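Local coordinates for protein glutaredoxin (Chlorella sorokiniana, PDB 4I2U) that binds glutathione and probably acts as a glutathione-dependent thiol-disulfide oxidoreductase in cell redox homeostasis, at residues V18-T23 / A56-Y61; V74-Q79 / R101-L106. All coordinates share one frame; numbering follows the deposited sequence.

Contact 1: residues V18-T23 / A56-Y61. With GSH (glutathione), chain B.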
loop_
_atom_site.group_PDB
_atom_site.type_symbol
_atom_site.label_atom_id
_atom_site.label_comp_id
_atom_site.label_asym_id
_atom_site.label_seq_id
_atom_site.Cartn_x
_atom_site.Cartn_y
_atom_site.Cartn_z
ATOM N N VAL A 18 1.821 0.472 -3.565
ATOM C CA VAL A 18 2.198 -0.708 -2.803
ATOM C C VAL A 18 1.289 -0.881 -1.602
ATOM O O VAL A 18 1.015 0.081 -0.876
ATOM C CB VAL A 18 3.669 -0.594 -2.323
ATOM C CG1 VAL A 18 4.069 -1.791 -1.472
ATOM C CG2 VAL A 18 4.603 -0.462 -3.517
ATOM N N ILE A 19 0.841 -2.101 -1.365
ATOM C CA ILE A 19 0.080 -2.407 -0.167
ATOM C C ILE A 19 0.701 -3.630 0.493
ATOM O O ILE A 19 0.735 -4.720 -0.098
ATOM C CB ILE A 19 -1.428 -2.569 -0.460
ATOM C CG1 ILE A 19 -2.162 -2.905 0.832
ATOM C CG2 ILE A 19 -1.711 -3.604 -1.569
ATOM C CD1 ILE A 19 -3.672 -2.724 0.731
ATOM N N PHE A 20 1.253 -3.444 1.686
ATOM C CA PHE A 20 1.701 -4.578 2.493
ATOM C C PHE A 20 0.462 -5.100 3.178
ATOM O O PHE A 20 -0.257 -4.342 3.831
ATOM C CB PHE A 20 2.780 -4.136 3.491
ATOM C CG PHE A 20 4.058 -3.707 2.809
ATOM C CD1 PHE A 20 4.274 -2.386 2.469
ATOM C CD2 PHE A 20 5.028 -4.636 2.457
ATOM C CE1 PHE A 20 5.421 -2.001 1.803
ATOM C CE2 PHE A 20 6.174 -4.264 1.792
ATOM C CZ PHE A 20 6.381 -2.955 1.457
ATOM N N SER A 21 0.213 -6.392 3.027
ATOM C CA SER A 21 -1.089 -6.988 3.236
ATOM C C SER A 21 -0.958 -8.344 3.904
ATOM O O SER A 21 0.126 -8.897 4.022
ATOM C CB SER A 21 -1.728 -7.125 1.838
ATOM O OG SER A 21 -2.959 -7.850 1.837
ATOM N N LYS A 22 -2.085 -8.861 4.385
ATOM C CA LYS A 22 -2.250 -10.292 4.641
ATOM C C LYS A 22 -3.527 -10.725 3.965
ATOM O O LYS A 22 -4.509 -9.981 3.920
ATOM C CB LYS A 22 -2.284 -10.608 6.136
ATOM C CG LYS A 22 -0.941 -10.377 6.771
ATOM C CD LYS A 22 -0.890 -10.624 8.252
ATOM C CE LYS A 22 0.472 -10.255 8.809
ATOM N NZ LYS A 22 0.570 -10.534 10.254
ATOM N N THR A 23 -3.518 -11.924 3.407
ATOM C CA THR A 23 -4.604 -12.366 2.525
ATOM C C THR A 23 -5.965 -12.401 3.202
ATOM O O THR A 23 -6.989 -12.190 2.562
ATOM C CB THR A 23 -4.329 -13.749 1.915
ATOM O OG1 THR A 23 -4.165 -14.714 2.947
ATOM C CG2 THR A 23 -3.097 -13.708 1.020
ATOM N N ALA A 56 7.010 -11.312 9.438
ATOM C CA ALA A 56 7.092 -10.639 10.735
ATOM C C ALA A 56 8.232 -9.629 10.750
ATOM O O ALA A 56 8.105 -8.543 11.340
ATOM C CB ALA A 56 7.248 -11.649 11.845
ATOM N N ALA A 57 9.345 -9.974 10.115
ATOM C CA ALA A 57 10.470 -9.044 10.021
ATOM C C ALA A 57 10.092 -7.825 9.192
ATOM O O ALA A 57 10.535 -6.700 9.455
ATOM C CB ALA A 57 11.692 -9.724 9.425
ATOM N N ILE A 58 9.319 -8.038 8.141
ATOM C CA ILE A 58 8.853 -6.926 7.332
ATOM C C ILE A 58 7.912 -6.038 8.137
ATOM O O ILE A 58 8.014 -4.811 8.093
ATOM C CB ILE A 58 8.197 -7.428 6.028
ATOM C CG1 ILE A 58 9.281 -8.028 5.126
ATOM C CG2 ILE A 58 7.466 -6.303 5.310
ATOM C CD1 ILE A 58 8.751 -8.823 3.988
ATOM N N GLN A 59 7.017 -6.638 8.908
ATOM C CA GLN A 59 6.158 -5.843 9.775
ATOM C C GLN A 59 6.962 -5.053 10.791
ATOM O O GLN A 59 6.610 -3.916 11.089
ATOM C CB GLN A 59 5.148 -6.709 10.507
ATOM C CG GLN A 59 4.086 -7.300 9.589
ATOM C CD GLN A 59 3.015 -8.046 10.365
ATOM O OE1 GLN A 59 3.069 -9.266 10.522
ATOM N NE2 GLN A 59 2.046 -7.311 10.891
ATOM N N ASP A 60 8.020 -5.653 11.329
ATOM C CA ASP A 60 8.903 -4.952 12.258
ATOM C C ASP A 60 9.507 -3.714 11.607
ATOM O O ASP A 60 9.554 -2.648 12.223
ATOM C CB ASP A 60 10.037 -5.876 12.710
ATOM C CG ASP A 60 9.603 -6.927 13.688
ATOM O OD1 ASP A 60 8.508 -6.800 14.275
ATOM O OD2 ASP A 60 10.409 -7.869 13.884
ATOM N N TYR A 61 9.979 -3.829 10.374
ATOM C CA TYR A 61 10.514 -2.657 9.715
ATOM C C TYR A 61 9.408 -1.659 9.433
ATOM O O TYR A 61 9.618 -0.448 9.528
ATOM C CB TYR A 61 11.260 -3.008 8.434
ATOM C CG TYR A 61 11.781 -1.764 7.759
ATOM C CD1 TYR A 61 12.673 -0.911 8.402
ATOM C CD2 TYR A 61 11.338 -1.416 6.495
ATOM C CE1 TYR A 61 13.125 0.257 7.773
ATOM C CE2 TYR A 61 11.776 -0.259 5.863
ATOM C CZ TYR A 61 12.673 0.573 6.507
ATOM O OH TYR A 61 13.154 1.719 5.887
HETATM N N1 GSH B . -7.824 0.173 11.517
HETATM C CA1 GSH B . -6.700 -0.576 10.934
HETATM C C1 GSH B . -6.707 -0.284 9.456
HETATM O O11 GSH B . -7.593 0.475 9.019
HETATM O O12 GSH B . -5.821 -0.770 8.707
HETATM C CB1 GSH B . -6.870 -2.051 11.290
HETATM C CG1 GSH B . -5.709 -2.923 10.827
HETATM C CD1 GSH B . -5.575 -4.175 11.677
HETATM O OE1 GSH B . -5.679 -4.142 12.906
HETATM N N2 GSH B . -5.293 -5.297 11.041
HETATM C CA2 GSH B . -5.022 -6.548 11.757
HETATM C C2 GSH B . -3.555 -6.720 12.080
HETATM O O2 GSH B . -2.701 -6.054 11.516
HETATM C CB2 GSH B . -5.530 -7.741 10.947
HETATM S SG2 GSH B . -7.342 -7.788 10.861
HETATM N N3 GSH B . -3.249 -7.592 13.030
HETATM C CA3 GSH B . -1.895 -7.720 13.511
HETATM C C3 GSH B . -0.950 -8.415 12.561
HETATM O O31 GSH B . -1.373 -9.036 11.565
HETATM O O32 GSH B . 0.265 -8.318 12.851
#

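Contact 2: residues V74-Q79 / R101-L106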
loop_
_atom_site.group_PDB
_atom_site.type_symbol
_atom_site.label_atom_id
_atom_site.label_comp_id
_atom_site.label_asym_id
_atom_site.label_seq_id
_atom_site.Cartn_x
_atom_site.Cartn_y
_atom_site.Cartn_z
ATOM N N VAL A 74 -0.074 1.090 3.308
ATOM C CA VAL A 74 -0.215 1.493 1.907
ATOM C C VAL A 74 0.710 2.667 1.603
ATOM O O VAL A 74 0.794 3.636 2.381
ATOM C CB VAL A 74 -1.668 1.869 1.612
ATOM C CG1 VAL A 74 -1.859 2.238 0.166
ATOM C CG2 VAL A 74 -2.595 0.709 2.002
ATOM N N PHE A 75 1.393 2.568 0.463
ATOM C CA PHE A 75 2.355 3.577 0.022
ATOM C C PHE A 75 2.053 3.994 -1.415
ATOM O O PHE A 75 1.849 3.137 -2.293
ATOM C CB PHE A 75 3.775 3.031 0.062
ATOM C CG PHE A 75 4.275 2.684 1.422
ATOM C CD1 PHE A 75 3.910 1.503 2.040
ATOM C CD2 PHE A 75 5.163 3.530 2.060
ATOM C CE1 PHE A 75 4.419 1.178 3.279
ATOM C CE2 PHE A 75 5.663 3.208 3.305
ATOM C CZ PHE A 75 5.305 2.027 3.909
ATOM N N ILE A 76 2.000 5.303 -1.660
ATOM C CA ILE A 76 1.810 5.848 -2.995
ATOM C C ILE A 76 3.067 6.631 -3.338
ATOM O O ILE A 76 3.404 7.616 -2.678
ATOM C CB ILE A 76 0.595 6.796 -3.053
ATOM C CG1 ILE A 76 -0.679 6.131 -2.512
ATOM C CG2 ILE A 76 0.405 7.289 -4.474
ATOM C CD1 ILE A 76 -1.102 4.851 -3.224
ATOM N N ASP A 77 3.785 6.176 -4.347
ATOM C CA ASP A 77 5.043 6.792 -4.770
ATOM C C ASP A 77 6.005 6.954 -3.592
ATOM O O ASP A 77 6.716 7.956 -3.468
ATOM C CB ASP A 77 4.782 8.139 -5.447
ATOM C CG ASP A 77 5.784 8.462 -6.554
ATOM O OD1 ASP A 77 6.733 7.672 -6.770
ATOM O OD2 ASP A 77 5.591 9.513 -7.182
ATOM N N GLY A 78 6.041 5.954 -2.727
ATOM C CA GLY A 78 6.937 5.954 -1.582
ATOM C C GLY A 78 6.374 6.585 -0.323
ATOM O O GLY A 78 6.968 6.430 0.751
ATOM N N GLN A 79 5.231 7.265 -0.421
ATOM C CA GLN A 79 4.637 7.949 0.715
ATOM C C GLN A 79 3.644 7.059 1.443
ATOM O O GLN A 79 2.627 6.638 0.866
ATOM C CB GLN A 79 3.935 9.219 0.251
ATOM C CG GLN A 79 3.330 9.982 1.395
ATOM C CD GLN A 79 2.664 11.264 0.966
ATOM O OE1 GLN A 79 2.525 11.560 -0.229
ATOM N NE2 GLN A 79 2.270 12.062 1.946
ATOM N N ARG A 101 -2.730 10.700 -9.401
ATOM C CA ARG A 101 -2.431 11.522 -10.565
ATOM C C ARG A 101 -1.032 12.131 -10.442
ATOM O O ARG A 101 -0.261 12.145 -11.405
ATOM C CB ARG A 101 -3.478 12.618 -10.749
ATOM C CG ARG A 101 -4.812 12.085 -11.234
ATOM C CD ARG A 101 -5.772 13.168 -11.738
ATOM N NE ARG A 101 -6.225 14.017 -10.644
ATOM C CZ ARG A 101 -7.343 13.836 -9.933
ATOM N NH1 ARG A 101 -8.204 12.858 -10.194
ATOM N NH2 ARG A 101 -7.598 14.671 -8.956
ATOM N N ASN A 102 -0.672 12.610 -9.254
ATOM C CA ASN A 102 0.654 13.194 -9.080
ATOM C C ASN A 102 1.752 12.156 -9.302
ATOM O O ASN A 102 2.852 12.488 -9.768
ATOM C CB ASN A 102 0.803 13.799 -7.685
ATOM C CG ASN A 102 0.007 15.068 -7.508
ATOM O OD1 ASN A 102 -0.449 15.671 -8.480
ATOM N ND2 ASN A 102 -0.174 15.476 -6.260
ATOM N N ALA A 103 1.456 10.904 -8.974
ATOM C CA ALA A 103 2.407 9.812 -9.129
ATOM C C ALA A 103 2.495 9.320 -10.565
ATOM O O ALA A 103 3.352 8.500 -10.888
ATOM C CB ALA A 103 2.033 8.663 -8.197
ATOM N N GLY A 104 1.613 9.814 -11.430
ATOM C CA GLY A 104 1.649 9.475 -12.838
ATOM C C GLY A 104 0.967 8.173 -13.218
ATOM O O GLY A 104 1.187 7.658 -14.311
ATOM N N VAL A 105 0.134 7.635 -12.338
ATOM C CA VAL A 105 -0.506 6.352 -12.591
ATOM C C VAL A 105 -2.015 6.456 -12.744
ATOM O O VAL A 105 -2.704 5.434 -12.849
ATOM C CB VAL A 105 -0.167 5.301 -11.484
ATOM C CG1 VAL A 105 1.321 5.040 -11.440
ATOM C CG2 VAL A 105 -0.698 5.723 -10.116
ATOM N N LEU A 106 -2.523 7.686 -12.765
ATOM C CA LEU A 106 -3.943 7.927 -12.983
ATOM C C LEU A 106 -4.086 9.147 -13.856
ATOM O O LEU A 106 -3.489 10.188 -13.576
ATOM C CB LEU A 106 -4.655 8.124 -11.639
ATOM C CG LEU A 106 -6.141 8.485 -11.647
ATOM C CD1 LEU A 106 -6.957 7.388 -12.329
ATOM C CD2 LEU A 106 -6.636 8.706 -10.229
#

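Contact 1: residues V18-T23 / A56-Y61
Strand 17-21, with Lys22 just beyond its end, stands well apart from helix 55-66 where Phe20 and Lys22 meet Ile58 and Gln59, the closest pair of CA atoms, those of Phe20 and Gln59, being 8.6 Å from each other, and side chains do all the bridging. This is strand-to-helix packing of the thioredoxin fold, with one side of the glutathione pocket built at the strand's C-terminal end. In the buried layer CD2 of the Phe20 ring lies 4.1 Å from CG2 of Ile58, the two side chains crossing at about a right angle. The Ile58 methyl reaches the ring because CG2 is anti to its backbone N. Val8 of helix 3-14 also packs on Ile58, and Ile47 on Phe20. On the ligand side of this apolar pair the extended chains of Lys22 and Gln59 arrive from opposite directions, and Lys22 NZ gives a 2.8 Å hydrogen bond to Gln59 OE1. The angle at the oxygen is 113°, but the donor sits 37° out of the carbonyl plane, off the lone pairs. The same ammonium group bonds O31 of glutathione, while Gln59 NE2 takes O32, so that the two side chains hold the glycine carboxylate at both oxygens, its charge probably offset by the lysine. Gln59 NE2 also bonds Arg69 O, and these partners, with Lys22 on OE1, fix the rotation of the amide. A leucine in place of Gln59 would probably leave O32 and Arg69 O without the amide donor and Lys22 NZ without the OE1 acceptor, so that the ammonium could shift. The amide's own bond to the ligand is fairly straight: Gln59 NE2 lies 2.8 Å from glutathione O32, with an N-H...O angle of 163°.

Contact 2: residues V74-Q79 / R101-L106
Ala103, next to the Schellman glycine Gly104, faces the hairpin turn that follows strand 73-76 and packs against Asp77 and Ile76. The chains come close here, with 5.9 Å between the CA atoms of Asp77 and Ala103, and no hydrogen bond joins the two segments. Asp77 lies alongside the alanine methyl: its CB is 3.9 Å from Ala103 CB, and its OD2 is 3.7 Å from Ala103 CA. A first torsion well short of fully anti (chi1 -147°) lays OD2 there. The carboxylate thus meets carbon atoms, while Lys16 offers it a long, weak ion pair and also hydrogen-bonds Ala103 O with the same NZ. Ile76 contributes less: its CG2 stands 4.3 Å from Ala103 CB. Ile76 to Gln79 form a type I' turn, closed by paired backbone bonds between the two end residues. Gly104, with positive phi, ends the helix in a Schellman motif. The contact joins the tip of the hairpin between strands 73-76 and 79-82 to the C-terminal helix of the glutaredoxin fold; Ile76 continues inward onto Leu100 of helix 95-102 and Val17 of the neighbouring strand 17-21.

Overall arrangement
Contacts 1 and 2 share the central sheet, in which strands 17-21 and 73-76 run antiparallel as neighbours, yet their centres are 19 Å apart on opposite sides of the chain's centre. Between them Val18 O and Phe75 N lie 2.8 Å from each other, a probable hydrogen bond. The two phenylalanine rings also meet, Phe20 CE1 lying 3.6 Å from Phe75 CE1. Ile19 packs against Val74 on the same pair of strands. Only contact 1 reaches glutathione, whose other hydrogen-bond donors include the backbone N atoms of Val71, Gly84 and Asp85. Contact 2 lies at the far end of strand 73-76, away from that pocket.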